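Local coordinates for protein cysteine synthase (Helicobacter pylori, PDB 6AHI) that catalyses the pyridoxal-phosphate-dependent formation of L-cysteine and acetate from O-acetyl-L-serine and hydrogen sulfide, and also acts as an O-acetylserine-dependent cystathionine beta-synthase, at residues T68-T73 with K91-V96; L81-I86 with R109-L114; K62-T67 with I138-L143; L36-P41 with P293-R298. All coordinates share one frame; numbering follows the deposited sequence.

Interaction 1 of 4, residues T68-T73 with K91-V96; sequences TIIEPT and KTIFVV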
loop_
_atom_site.group_PDB
_atom_site.type_symbol
_atom_site.label_atom_id
_atom_site.label_comp_id
_atom_site.label_asym_id
_atom_site.label_seq_id
_atom_site.Cartn_x
_atom_site.Cartn_y
_atom_site.Cartn_z
ATOM N N THR A 68 -26.725 9.344 4.240
ATOM C CA THR A 68 -25.907 8.287 4.826
ATOM C C THR A 68 -25.785 7.137 3.819
ATOM O O THR A 68 -26.819 6.617 3.349
ATOM C CB THR A 68 -26.494 7.720 6.121
ATOM O OG1 THR A 68 -26.550 8.738 7.110
ATOM C CG2 THR A 68 -25.666 6.583 6.674
ATOM N N ILE A 69 -24.543 6.732 3.528
ATOM C CA ILE A 69 -24.276 5.571 2.673
ATOM C C ILE A 69 -24.329 4.307 3.529
ATOM O O ILE A 69 -23.615 4.240 4.536
ATOM C CB ILE A 69 -22.892 5.642 1.999
ATOM C CG1 ILE A 69 -22.632 6.970 1.281
ATOM C CG2 ILE A 69 -22.723 4.443 1.071
ATOM C CD1 ILE A 69 -23.749 7.378 0.357
ATOM N N ILE A 70 -25.124 3.317 3.092
ATOM C CA ILE A 70 -25.195 1.991 3.703
ATOM C C ILE A 70 -24.841 0.936 2.646
ATOM O O ILE A 70 -25.410 0.951 1.580
ATOM C CB ILE A 70 -26.604 1.738 4.262
ATOM C CG1 ILE A 70 -27.137 2.930 5.070
ATOM C CG2 ILE A 70 -26.641 0.444 5.062
ATOM C CD1 ILE A 70 -28.497 2.715 5.654
ATOM N N GLU A 71 -23.951 -0.009 2.969
ATOM C CA GLU A 71 -23.605 -1.097 2.047
ATOM C C GLU A 71 -23.229 -2.357 2.825
ATOM O O GLU A 71 -22.451 -2.289 3.771
ATOM C CB GLU A 71 -22.478 -0.654 1.112
ATOM C CG GLU A 71 -22.140 -1.639 0.006
ATOM C CD GLU A 71 -23.231 -1.965 -1.008
ATOM O OE1 GLU A 71 -24.431 -1.624 -0.757
ATOM O OE2 GLU A 71 -22.882 -2.582 -2.057
ATOM N N PRO A 72 -23.753 -3.558 2.455
ATOM C CA PRO A 72 -23.174 -4.823 2.913
ATOM C C PRO A 72 -21.881 -5.109 2.132
ATOM O O PRO A 72 -21.839 -4.897 0.928
ATOM C CB PRO A 72 -24.276 -5.842 2.584
ATOM C CG PRO A 72 -24.889 -5.271 1.322
ATOM C CD PRO A 72 -24.906 -3.770 1.563
ATOM N N THR A 73 -20.825 -5.548 2.816
ATOM C CA THR A 73 -19.534 -5.765 2.149
ATOM C C THR A 73 -18.728 -6.772 2.966
ATOM O O THR A 73 -18.920 -6.898 4.139
ATOM C CB THR A 73 -18.781 -4.443 1.888
ATOM O OG1 THR A 73 -17.436 -4.643 1.445
ATOM C CG2 THR A 73 -18.690 -3.564 3.110
ATOM N N LYS A 91 -21.392 10.426 6.061
ATOM C CA LYS A 91 -21.412 9.262 6.974
ATOM C C LYS A 91 -21.673 7.971 6.178
ATOM O O LYS A 91 -22.405 7.965 5.181
ATOM C CB LYS A 91 -22.466 9.441 8.078
ATOM C CG LYS A 91 -22.141 10.496 9.126
ATOM C CD LYS A 91 -20.805 10.280 9.811
ATOM C CE LYS A 91 -20.562 11.282 10.910
ATOM N NZ LYS A 91 -19.177 11.221 11.422
ATOM N N THR A 92 -21.078 6.877 6.664
ATOM C CA THR A 92 -21.160 5.550 6.055
ATOM C C THR A 92 -21.466 4.499 7.134
ATOM O O THR A 92 -20.980 4.593 8.254
ATOM C CB THR A 92 -19.859 5.188 5.327
ATOM O OG1 THR A 92 -18.788 5.238 6.273
ATOM C CG2 THR A 92 -19.550 6.113 4.172
ATOM N N ILE A 93 -22.259 3.486 6.760
ATOM C CA ILE A 93 -22.531 2.314 7.599
ATOM C C ILE A 93 -22.249 1.067 6.755
ATOM O O ILE A 93 -22.782 0.939 5.661
ATOM C CB ILE A 93 -23.984 2.321 8.147
ATOM C CG1 ILE A 93 -24.325 3.605 8.899
ATOM C CG2 ILE A 93 -24.221 1.109 9.021
ATOM C CD1 ILE A 93 -25.805 3.891 8.994
ATOM N N PHE A 94 -21.385 0.174 7.247
ATOM C CA PHE A 94 -21.119 -1.073 6.542
ATOM C C PHE A 94 -21.598 -2.255 7.394
ATOM O O PHE A 94 -21.394 -2.305 8.610
ATOM C CB PHE A 94 -19.655 -1.159 6.116
ATOM C CG PHE A 94 -19.274 0.002 5.239
ATOM C CD1 PHE A 94 -19.914 0.220 4.034
ATOM C CD2 PHE A 94 -18.311 0.907 5.634
ATOM C CE1 PHE A 94 -19.584 1.297 3.227
ATOM C CE2 PHE A 94 -17.998 2.000 4.842
ATOM C CZ PHE A 94 -18.649 2.204 3.652
ATOM N N VAL A 95 -22.279 -3.193 6.719
ATOM C CA VAL A 95 -22.746 -4.420 7.343
ATOM C C VAL A 95 -21.852 -5.559 6.853
ATOM O O VAL A 95 -21.782 -5.841 5.659
ATOM C CB VAL A 95 -24.231 -4.686 7.055
ATOM C CG1 VAL A 95 -24.737 -5.821 7.933
ATOM C CG2 VAL A 95 -25.070 -3.431 7.253
ATOM N N VAL A 96 -21.133 -6.156 7.809
ATOM C CA VAL A 96 -20.070 -7.107 7.545
ATOM C C VAL A 96 -20.306 -8.333 8.417
ATOM O O VAL A 96 -20.458 -8.196 9.629
ATOM C CB VAL A 96 -18.696 -6.486 7.848
ATOM C CG1 VAL A 96 -17.568 -7.487 7.621
ATOM C CG2 VAL A 96 -18.469 -5.223 7.017
#
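Ile69, Glu71 and Thr73 are tied to Lys91, Ile93 and Val95 by five backbone hydrogen bonds, and the axes of the two strand segments approach to 4.6 Å at 15°. The bonds alternate as in a parallel pair: Ile69 N to Lys91 O, Ile93 N to Ile69 O, Glu71 N to Ile93 O, Val95 N to Glu71 O, Thr73 N to Val95 O. The shortest, Ile93 N to Ile69 O, measures 2.7 Å. Pro72 breaks none of them, because its nitrogen falls at a position facing away from Val95.

CA-H...O contacts supplement the ladder. Ile69 O is approached by Thr92 CA at 3.2 Å, and Val95 O by Pro72 CA at 3.2 Å, so each carbonyl serves an N-H and a CA-H at once.

Side-chain contacts differ between the two faces. With OG1 beside the backbone N (chi1 -63°), Thr68 directs CG2 at Ile93 CD1, 3.6 Å away; Pro72 and Val95 on this face meet helix 123-137. On the other face the Phe94 ring takes Glu71 O at its edge, in plane, 3.6 Å from CD1. Thr73 CG2 reaches Phe94 CB at 4.0 Å, and helix 76-85 covers the ring through Leu81 and Ala82.

The polar ends are held outside the pair: Glu71 by the amides of Leu145 and Gln146, Thr73 OG1 by Gly75 N. Strand 68-72, helix 76-85 and strand 91-97 form a beta-alpha-beta crossover, whose first turn leads from Thr73 to Asn76, a probable pyridoxal-phosphate ligand.

Interaction 2 of 4, residues L81-I86 with R109-L114; sequences LALVAI and RALGAL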
loop_
_atom_site.group_PDB
_atom_site.type_symbol
_atom_site.label_atom_id
_atom_site.label_comp_id
_atom_site.label_asym_id
_atom_site.label_seq_id
_atom_site.Cartn_x
_atom_site.Cartn_y
_atom_site.Cartn_z
ATOM N N LEU A 81 -15.574 3.117 -0.165
ATOM C CA LEU A 81 -16.643 4.085 0.056
ATOM C C LEU A 81 -16.285 5.018 1.213
ATOM O O LEU A 81 -16.544 6.224 1.111
ATOM C CB LEU A 81 -17.967 3.363 0.273
ATOM C CG LEU A 81 -18.576 2.807 -1.007
ATOM C CD1 LEU A 81 -19.737 1.879 -0.681
ATOM C CD2 LEU A 81 -19.029 3.932 -1.925
ATOM N N ALA A 82 -15.695 4.468 2.281
ATOM C CA ALA A 82 -15.326 5.261 3.440
ATOM C C ALA A 82 -14.264 6.299 3.037
ATOM O O ALA A 82 -14.354 7.457 3.426
ATOM C CB ALA A 82 -14.832 4.377 4.557
ATOM N N LEU A 83 -13.297 5.867 2.227
ATOM C CA LEU A 83 -12.191 6.752 1.793
ATOM C C LEU A 83 -12.735 7.933 0.979
ATOM O O LEU A 83 -12.409 9.097 1.263
ATOM C CB LEU A 83 -11.185 5.910 1.007
ATOM C CG LEU A 83 -9.966 6.664 0.483
ATOM C CD1 LEU A 83 -9.239 7.351 1.599
ATOM C CD2 LEU A 83 -9.021 5.701 -0.204
ATOM N N VAL A 84 -13.649 7.644 0.046
ATOM C CA VAL A 84 -14.183 8.644 -0.857
ATOM C C VAL A 84 -15.159 9.553 -0.090
ATOM O O VAL A 84 -15.231 10.723 -0.361
ATOM C CB VAL A 84 -14.838 7.983 -2.085
ATOM C CG1 VAL A 84 -15.569 8.987 -2.964
ATOM C CG2 VAL A 84 -13.820 7.209 -2.907
ATOM N N ALA A 85 -15.893 9.001 0.888
ATOM C CA ALA A 85 -16.859 9.776 1.686
ATOM C C ALA A 85 -16.207 10.962 2.418
ATOM O O ALA A 85 -16.861 11.978 2.689
ATOM C CB ALA A 85 -17.537 8.862 2.673
ATOM N N ILE A 86 -14.931 10.822 2.774
ATOM C CA ILE A 86 -14.223 11.832 3.590
ATOM C C ILE A 86 -14.288 13.220 2.938
ATOM O O ILE A 86 -14.610 14.200 3.603
ATOM C CB ILE A 86 -12.779 11.382 3.874
ATOM C CG1 ILE A 86 -12.789 10.170 4.809
ATOM C CG2 ILE A 86 -11.972 12.543 4.437
ATOM C CD1 ILE A 86 -11.452 9.533 5.040
ATOM N N ARG A 109 -13.373 1.324 9.939
ATOM C CA ARG A 109 -13.678 2.112 11.153
ATOM C C ARG A 109 -12.668 3.258 11.228
ATOM O O ARG A 109 -13.080 4.367 11.504
ATOM C CB ARG A 109 -13.601 1.200 12.375
ATOM C CG ARG A 109 -14.847 0.352 12.578
ATOM C CD ARG A 109 -14.930 -0.217 13.973
ATOM N NE ARG A 109 -14.276 -1.502 14.060
ATOM C CZ ARG A 109 -14.909 -2.657 14.205
ATOM N NH2 ARG A 109 -14.219 -3.779 14.237
ATOM N N ALA A 110 -11.398 2.946 10.975
ATOM C CA ALA A 110 -10.326 3.978 10.980
ATOM C C ALA A 110 -10.725 5.165 10.093
ATOM O O ALA A 110 -10.475 6.317 10.488
ATOM C CB ALA A 110 -8.994 3.391 10.594
ATOM N N LEU A 111 -11.405 4.895 8.969
ATOM C CA LEU A 111 -11.805 5.923 7.988
ATOM C C LEU A 111 -13.123 6.623 8.350
ATOM O O LEU A 111 -13.641 7.415 7.543
ATOM C CB LEU A 111 -11.914 5.287 6.603
ATOM C CG LEU A 111 -10.602 4.798 6.006
ATOM C CD1 LEU A 111 -10.845 3.870 4.837
ATOM C CD2 LEU A 111 -9.709 5.973 5.590
ATOM N N GLY A 112 -13.723 6.271 9.488
ATOM C CA GLY A 112 -14.903 6.947 10.001
ATOM C C GLY A 112 -16.220 6.200 9.787
ATOM O O GLY A 112 -17.275 6.769 10.051
ATOM N N ALA A 113 -16.176 4.951 9.299
ATOM C CA ALA A 113 -17.415 4.189 9.044
ATOM C C ALA A 113 -17.922 3.534 10.336
ATOM O O ALA A 113 -17.136 3.146 11.200
ATOM C CB ALA A 113 -17.165 3.151 7.982
ATOM N N LEU A 114 -19.251 3.432 10.453
ATOM C CA LEU A 114 -19.915 2.559 11.440
ATOM C C LEU A 114 -19.988 1.146 10.833
ATOM O O LEU A 114 -20.476 0.985 9.745
ATOM C CB LEU A 114 -21.296 3.144 11.764
ATOM C CG LEU A 114 -22.211 2.289 12.652
ATOM C CD1 LEU A 114 -21.605 2.124 14.042
ATOM C CD2 LEU A 114 -23.615 2.888 12.767
HETATM O O HOH W 1 -15.586 8.046 5.664
#
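Leu111 drives its side chain against helix 76-85, meeting Ala82, Leu83 and Ile86 with different atoms. Its CB lies 3.7 Å from Ala82 CB, the closest apolar approach of the contact. The two methyls then diverge: CD1 stays near the Ala82 methyl and the backbone of Leu83, whereas CD2 faces Ile86 CD1 at 4.0 Å and Leu83 CD1 at 4.2 Å. A chi1 of -67° puts CG beside the backbone N, and chi2 of 165° then turns CD1 to the Ala82 side and CD2 to the end methyls of Leu83 and Ile86. Ile86 and Leu111 cross at about a right angle, and the isoleucine's end methyl makes the touch. Ala113 adds a second, looser touch, its CB 4.3 Å from Ala82 CB.

Gly112, at phi 103°, ends helix 102-110 in a Schellman motif, directly after Leu111. Leu111 and Leu83 also pack on Ala257 and Gly261 of the second subunit, so the contact is itself part of the dimer interface.

No direct hydrogen bond links the segments. A water donates to Ala82 O at 2.6 Å and to Leu111 O at 2.8 Å, which implies apolar cohesion with one bridged pair of carbonyls that could not bond to each other.

Interaction 3 of 4, residues K62-T67 with I138-L143; sequences KITSKT and IPDSYL
Tyr142 packs over the turn at Lys62, Ile63 and Thr67, its CG anti to the backbone N (chi1 171°), and its atoms can be followed outward in order. CB lies 3.7 Å from Thr67 CG2. At CG the ring begins to pass Ile63 CG1, and one half of it continues along that side chain, with CD2 3.9 Å and CE2 4.1 Å from Ile63 CD1. The CD1-CE1 half runs beside Lys62: CE1 is 4.0 Å from Lys62 CB and 4.1 Å from Lys62 CD. The far end of the ring carries the hydroxyl beyond these contacts. Both aliphatic partners come at the ring obliquely, each serving a different half.

The polar part of the contact lies at Asp140. Its carboxylate reaches back to the turn, OD1 standing 3.1 Å from Thr67 OG1. That hydroxyl oxygen already accepts from Thr64 N at 2.8 Å in a nearly straight bond (177°), while Thr67 N returns a bond to Thr64 O. The turn is thus fastened internally before it meets the aspartate.

Segment 62-67 leads from helix 48-60 into strand 68-72. Tyr142 belongs to the outermost strand 141-142, bonded by its backbone to Thr68 and Ile70, and its side chain touches Ile69 and also Leu53 of helix 48-60. The ring therefore lies where that helix meets the border of the four-stranded parallel sheet.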
loop_
_atom_site.group_PDB
_atom_site.type_symbol
_atom_site.label_atom_id
_atom_site.label_comp_id
_atom_site.label_asym_id
_atom_site.label_seq_id
_atom_site.Cartn_x
_atom_site.Cartn_y
_atom_site.Cartn_z
ATOM N N LYS A 62 -29.138 11.117 -6.139
ATOM C CA LYS A 62 -29.282 9.983 -5.190
ATOM C C LYS A 62 -28.508 10.285 -3.900
ATOM O O LYS A 62 -28.846 9.667 -2.911
ATOM C CB LYS A 62 -28.805 8.656 -5.788
ATOM C CG LYS A 62 -29.634 8.099 -6.928
ATOM C CD LYS A 62 -28.924 7.068 -7.774
ATOM C CE LYS A 62 -29.790 5.857 -8.041
ATOM N NZ LYS A 62 -29.036 4.713 -8.608
ATOM N N ILE A 63 -27.469 11.130 -3.954
ATOM C CA ILE A 63 -26.677 11.534 -2.786
ATOM C C ILE A 63 -26.705 13.059 -2.660
ATOM O O ILE A 63 -26.532 13.766 -3.631
ATOM C CB ILE A 63 -25.232 11.003 -2.859
ATOM C CG1 ILE A 63 -25.200 9.472 -2.888
ATOM C CG2 ILE A 63 -24.395 11.569 -1.717
ATOM C CD1 ILE A 63 -23.863 8.886 -3.283
ATOM N N THR A 64 -26.915 13.542 -1.433
ATOM C CA THR A 64 -26.735 14.959 -1.064
ATOM C C THR A 64 -25.917 15.028 0.237
ATOM O O THR A 64 -25.452 13.994 0.712
ATOM C CB THR A 64 -28.074 15.699 -0.934
ATOM O OG1 THR A 64 -28.708 15.260 0.267
ATOM C CG2 THR A 64 -29.006 15.486 -2.108
ATOM N N SER A 65 -25.806 16.231 0.825
ATOM C CA SER A 65 -24.761 16.550 1.814
ATOM C C SER A 65 -24.960 15.752 3.106
ATOM O O SER A 65 -23.975 15.435 3.790
ATOM C CB SER A 65 -24.699 18.024 2.097
ATOM O OG SER A 65 -26.003 18.561 2.167
ATOM N N LYS A 66 -26.219 15.424 3.418
ATOM C CA LYS A 66 -26.574 14.619 4.598
ATOM C C LYS A 66 -27.415 13.417 4.138
ATOM O O LYS A 66 -28.524 13.126 4.608
ATOM C CB LYS A 66 -27.255 15.495 5.653
ATOM C CG LYS A 66 -26.307 16.406 6.421
ATOM C CD LYS A 66 -25.292 15.678 7.290
ATOM C CE LYS A 66 -24.800 16.528 8.445
ATOM N NZ LYS A 66 -23.834 15.801 9.303
ATOM N N THR A 67 -26.859 12.731 3.146
ATOM C CA THR A 67 -27.127 11.323 2.859
ATOM C C THR A 67 -26.193 10.454 3.716
ATOM O O THR A 67 -24.999 10.776 3.870
ATOM C CB THR A 67 -26.871 11.030 1.378
ATOM O OG1 THR A 67 -27.796 11.797 0.617
ATOM C CG2 THR A 67 -27.015 9.568 1.020
ATOM N N ILE A 138 -33.695 4.623 7.921
ATOM C CA ILE A 138 -32.813 5.808 7.928
ATOM C C ILE A 138 -33.242 6.755 6.806
ATOM O O ILE A 138 -33.116 6.421 5.627
ATOM C CB ILE A 138 -31.334 5.389 7.806
ATOM C CG1 ILE A 138 -30.883 4.628 9.055
ATOM C CG2 ILE A 138 -30.434 6.586 7.513
ATOM C CD1 ILE A 138 -29.460 4.142 9.008
ATOM N N PRO A 139 -33.787 7.956 7.130
ATOM C CA PRO A 139 -34.140 8.943 6.110
ATOM C C PRO A 139 -32.911 9.413 5.327
ATOM O O PRO A 139 -31.832 9.542 5.903
ATOM C CB PRO A 139 -34.724 10.116 6.906
ATOM C CG PRO A 139 -35.181 9.484 8.205
ATOM C CD PRO A 139 -34.151 8.410 8.481
ATOM N N ASP A 140 -33.094 9.639 4.021
ATOM C CA ASP A 140 -32.050 10.092 3.121
ATOM C C ASP A 140 -30.878 9.098 3.119
ATOM O O ASP A 140 -29.728 9.490 3.153
ATOM C CB ASP A 140 -31.601 11.501 3.514
ATOM C CG ASP A 140 -30.876 12.250 2.418
ATOM O OD1 ASP A 140 -30.863 11.744 1.278
ATOM O OD2 ASP A 140 -30.329 13.333 2.720
ATOM N N SER A 141 -31.174 7.801 3.064
ATOM C CA SER A 141 -30.118 6.780 2.943
ATOM C C SER A 141 -29.823 6.511 1.466
ATOM O O SER A 141 -30.600 6.830 0.580
ATOM C CB SER A 141 -30.482 5.499 3.678
ATOM O OG SER A 141 -31.731 4.966 3.254
ATOM N N TYR A 142 -28.682 5.889 1.209
ATOM C CA TYR A 142 -28.388 5.405 -0.113
ATOM C C TYR A 142 -27.727 4.035 0.023
ATOM O O TYR A 142 -26.758 3.885 0.742
ATOM C CB TYR A 142 -27.567 6.420 -0.898
ATOM C CG TYR A 142 -27.059 5.863 -2.195
ATOM C CD1 TYR A 142 -27.920 5.595 -3.246
ATOM C CD2 TYR A 142 -25.723 5.552 -2.352
ATOM C CE1 TYR A 142 -27.450 5.087 -4.447
ATOM C CE2 TYR A 142 -25.235 5.046 -3.546
ATOM C CZ TYR A 142 -26.108 4.791 -4.588
ATOM O OH TYR A 142 -25.626 4.274 -5.750
ATOM N N LEU A 143 -28.324 3.050 -0.651
ATOM C CA LEU A 143 -27.966 1.638 -0.533
ATOM C C LEU A 143 -27.574 1.161 -1.929
ATOM O O LEU A 143 -28.435 0.778 -2.728
ATOM C CB LEU A 143 -29.156 0.870 0.059
ATOM C CG LEU A 143 -28.945 -0.611 0.412
ATOM C CD1 LEU A 143 -27.755 -0.838 1.339
ATOM C CD2 LEU A 143 -30.209 -1.196 1.042
#

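Interaction 4 of 4, residues L36-P41 with P293-R298; sequences LEHLNP and PDVADR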
loop_
_atom_site.group_PDB
_atom_site.type_symbol
_atom_site.label_atom_id
_atom_site.label_comp_id
_atom_site.label_asym_id
_atom_site.label_seq_id
_atom_site.Cartn_x
_atom_site.Cartn_y
_atom_site.Cartn_z
ATOM N N LEU A 36 -2.178 -3.028 -11.878
ATOM C CA LEU A 36 -1.858 -3.101 -10.462
ATOM C C LEU A 36 -2.792 -2.195 -9.631
ATOM O O LEU A 36 -2.352 -1.172 -9.074
ATOM C CB LEU A 36 -0.393 -2.697 -10.258
ATOM C CG LEU A 36 0.628 -3.529 -11.028
ATOM C CD1 LEU A 36 2.034 -3.163 -10.578
ATOM C CD2 LEU A 36 0.343 -5.014 -10.837
ATOM N N GLU A 37 -4.017 -2.666 -9.446
ATOM C CA GLU A 37 -5.067 -1.932 -8.770
ATOM C C GLU A 37 -4.881 -1.955 -7.259
ATOM O O GLU A 37 -5.488 -1.175 -6.569
ATOM C CB GLU A 37 -6.406 -2.518 -9.173
ATOM C CG GLU A 37 -6.744 -2.138 -10.595
ATOM C CD GLU A 37 -6.887 -0.633 -10.771
ATOM O OE1 GLU A 37 -7.729 -0.027 -10.037
ATOM O OE2 GLU A 37 -6.127 -0.032 -11.596
ATOM N N HIS A 38 -4.006 -2.829 -6.773
ATOM C CA HIS A 38 -3.674 -2.885 -5.357
ATOM C C HIS A 38 -2.916 -1.626 -4.914
ATOM O O HIS A 38 -2.842 -1.380 -3.691
ATOM C CB HIS A 38 -2.916 -4.174 -5.032
ATOM C CG HIS A 38 -1.504 -4.232 -5.527
ATOM N ND1 HIS A 38 -1.183 -4.208 -6.871
ATOM C CD2 HIS A 38 -0.342 -4.342 -4.854
ATOM C CE1 HIS A 38 0.131 -4.298 -6.994
ATOM N NE2 HIS A 38 0.668 -4.399 -5.770
ATOM N N LEU A 39 -2.359 -0.852 -5.868
ATOM C CA LEU A 39 -1.609 0.322 -5.519
ATOM C C LEU A 39 -2.514 1.557 -5.404
ATOM O O LEU A 39 -2.020 2.620 -5.127
ATOM C CB LEU A 39 -0.479 0.547 -6.526
ATOM C CG LEU A 39 0.495 -0.626 -6.652
ATOM C CD1 LEU A 39 1.544 -0.384 -7.724
ATOM C CD2 LEU A 39 1.173 -0.911 -5.326
ATOM N N ASN A 40 -3.836 1.405 -5.554
ATOM C CA ASN A 40 -4.769 2.469 -5.184
ATOM C C ASN A 40 -4.625 2.799 -3.692
ATOM O O ASN A 40 -4.253 1.949 -2.883
ATOM C CB ASN A 40 -6.213 2.061 -5.476
ATOM C CG ASN A 40 -6.538 2.180 -6.950
ATOM O OD1 ASN A 40 -6.489 3.272 -7.501
ATOM N ND2 ASN A 40 -6.884 1.071 -7.588
ATOM N N PRO A 41 -4.957 4.036 -3.265
ATOM C CA PRO A 41 -4.740 4.449 -1.871
ATOM C C PRO A 41 -5.560 3.685 -0.823
ATOM O O PRO A 41 -5.139 3.619 0.335
ATOM C CB PRO A 41 -5.106 5.947 -1.880
ATOM C CG PRO A 41 -6.028 6.097 -3.082
ATOM C CD PRO A 41 -5.452 5.137 -4.108
ATOM N N PRO A 293 -6.469 -7.284 -8.016
ATOM C CA PRO A 293 -7.403 -6.423 -7.287
ATOM C C PRO A 293 -6.950 -5.759 -5.974
ATOM O O PRO A 293 -7.331 -4.631 -5.748
ATOM C CB PRO A 293 -8.622 -7.333 -7.049
ATOM C CG PRO A 293 -8.517 -8.387 -8.111
ATOM C CD PRO A 293 -7.026 -8.625 -8.226
ATOM N N ASP A 294 -6.160 -6.422 -5.124
ATOM C CA ASP A 294 -5.904 -5.861 -3.795
ATOM C C ASP A 294 -4.556 -6.323 -3.237
ATOM O O ASP A 294 -3.926 -7.207 -3.776
ATOM C CB ASP A 294 -7.092 -6.140 -2.868
ATOM C CG ASP A 294 -7.124 -7.467 -2.129
ATOM O OD1 ASP A 294 -6.502 -8.444 -2.612
ATOM O OD2 ASP A 294 -7.863 -7.531 -1.089
ATOM N N VAL A 295 -4.171 -5.686 -2.122
ATOM C CA VAL A 295 -2.906 -5.858 -1.442
ATOM C C VAL A 295 -2.938 -7.082 -0.532
ATOM O O VAL A 295 -3.969 -7.386 0.082
ATOM C CB VAL A 295 -2.527 -4.615 -0.606
ATOM C CG1 VAL A 295 -2.333 -3.395 -1.457
ATOM C CG2 VAL A 295 -3.514 -4.329 0.516
ATOM N N ALA A 296 -1.772 -7.720 -0.395
ATOM C CA ALA A 296 -1.610 -8.927 0.428
ATOM C C ALA A 296 -1.720 -8.616 1.936
ATOM O O ALA A 296 -2.080 -9.497 2.700
ATOM C CB ALA A 296 -0.289 -9.594 0.141
ATOM N N ASP A 297 -1.380 -7.380 2.331
ATOM C CA ASP A 297 -1.178 -6.985 3.728
ATOM C C ASP A 297 -2.390 -7.298 4.595
ATOM O O ASP A 297 -2.230 -7.598 5.766
ATOM C CB ASP A 297 -0.922 -5.486 3.872
ATOM C CG ASP A 297 0.296 -5.018 3.118
ATOM O OD1 ASP A 297 0.389 -5.293 1.874
ATOM O OD2 ASP A 297 1.130 -4.391 3.760
ATOM N N ARG A 298 -3.593 -7.221 4.023
ATOM C CA ARG A 298 -4.802 -7.414 4.832
ATOM C C ARG A 298 -5.058 -8.914 5.069
ATOM O O ARG A 298 -6.020 -9.245 5.727
ATOM C CB ARG A 298 -6.020 -6.763 4.159
ATOM C CG ARG A 298 -6.132 -5.245 4.288
ATOM C CD ARG A 298 -5.258 -4.449 3.372
ATOM N NE ARG A 298 -5.467 -3.003 3.455
ATOM C CZ ARG A 298 -6.227 -2.286 2.626
ATOM N NH1 ARG A 298 -7.070 -2.886 1.799
ATOM N NH2 ARG A 298 -6.138 -0.969 2.644
#
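His38 and Val295 meet where two loops leave the carboxy ends of strands 31-36 and 287-292, adjacent parallel strands in the larger sheet of this fold-type II pyridoxal-phosphate enzyme. Val295 CG1 presses on His38 O at 3.1 Å and on His38 CB at 3.7 Å, and it lies near the plane of the imidazole at its edge. His38 CB in turn sits 3.2 Å from Asp294 C, a tight fit of side chain on backbone. With chi1 72°, CG lies between the backbone N and the carbonyl carbon of His38, and Leu39 CD2 lies over one ring face, 3.5 Å above the plane and offset toward the rim. No hydrogen bond crosses between the segments, so close packing carries the contact.

A second shell fixes each side. Residues 37-39 form a 3-10 turn, and Asn40 N bonds to Glu37 O at 3.2 Å. On the other loop, Asp294 OD2 bonds to Tyr299 OH and to Asn76 ND2, a residue thought to bind the cofactor, so this loop probably borders the cofactor site. Outside the two segments, Arg298 NE forms a salt bridge with Asp297 OD2 of the second subunit.

The Glu37 carboxylate, salt-bridged to Arg48 and hydrogen-bonded to Thr14 OG1, is also gripped from within its own turn. Asn40 ND2 donates to both Glu37 O and Glu37 OE1, and it meets OE1 at 2.8 Å from 60° above the carboxylate plane.

How the interactions relate
Interactions 1, 2 and 3 cluster with centres 9 to 15 Å apart and build the small part with the four-stranded parallel sheet. Interaction 4 joins the loops that follow two neighbouring strands of the larger mixed sheet, its centre about 17 Å from that of interaction 2 and about 29 Å from that of interaction 3; it lies by the probable cofactor site, with Asp294 bonded to Asn76. Strand 91-97 bonds onward to Leu114 of interaction 2, and strand 68-72 to Tyr142 of interaction 3. Along the chain, the segments of interactions 1 and 2 alternate, while interaction 4 spans all the others. Leu83 touches Pro41, linking interactions 2 and 4, which both reach the second subunit.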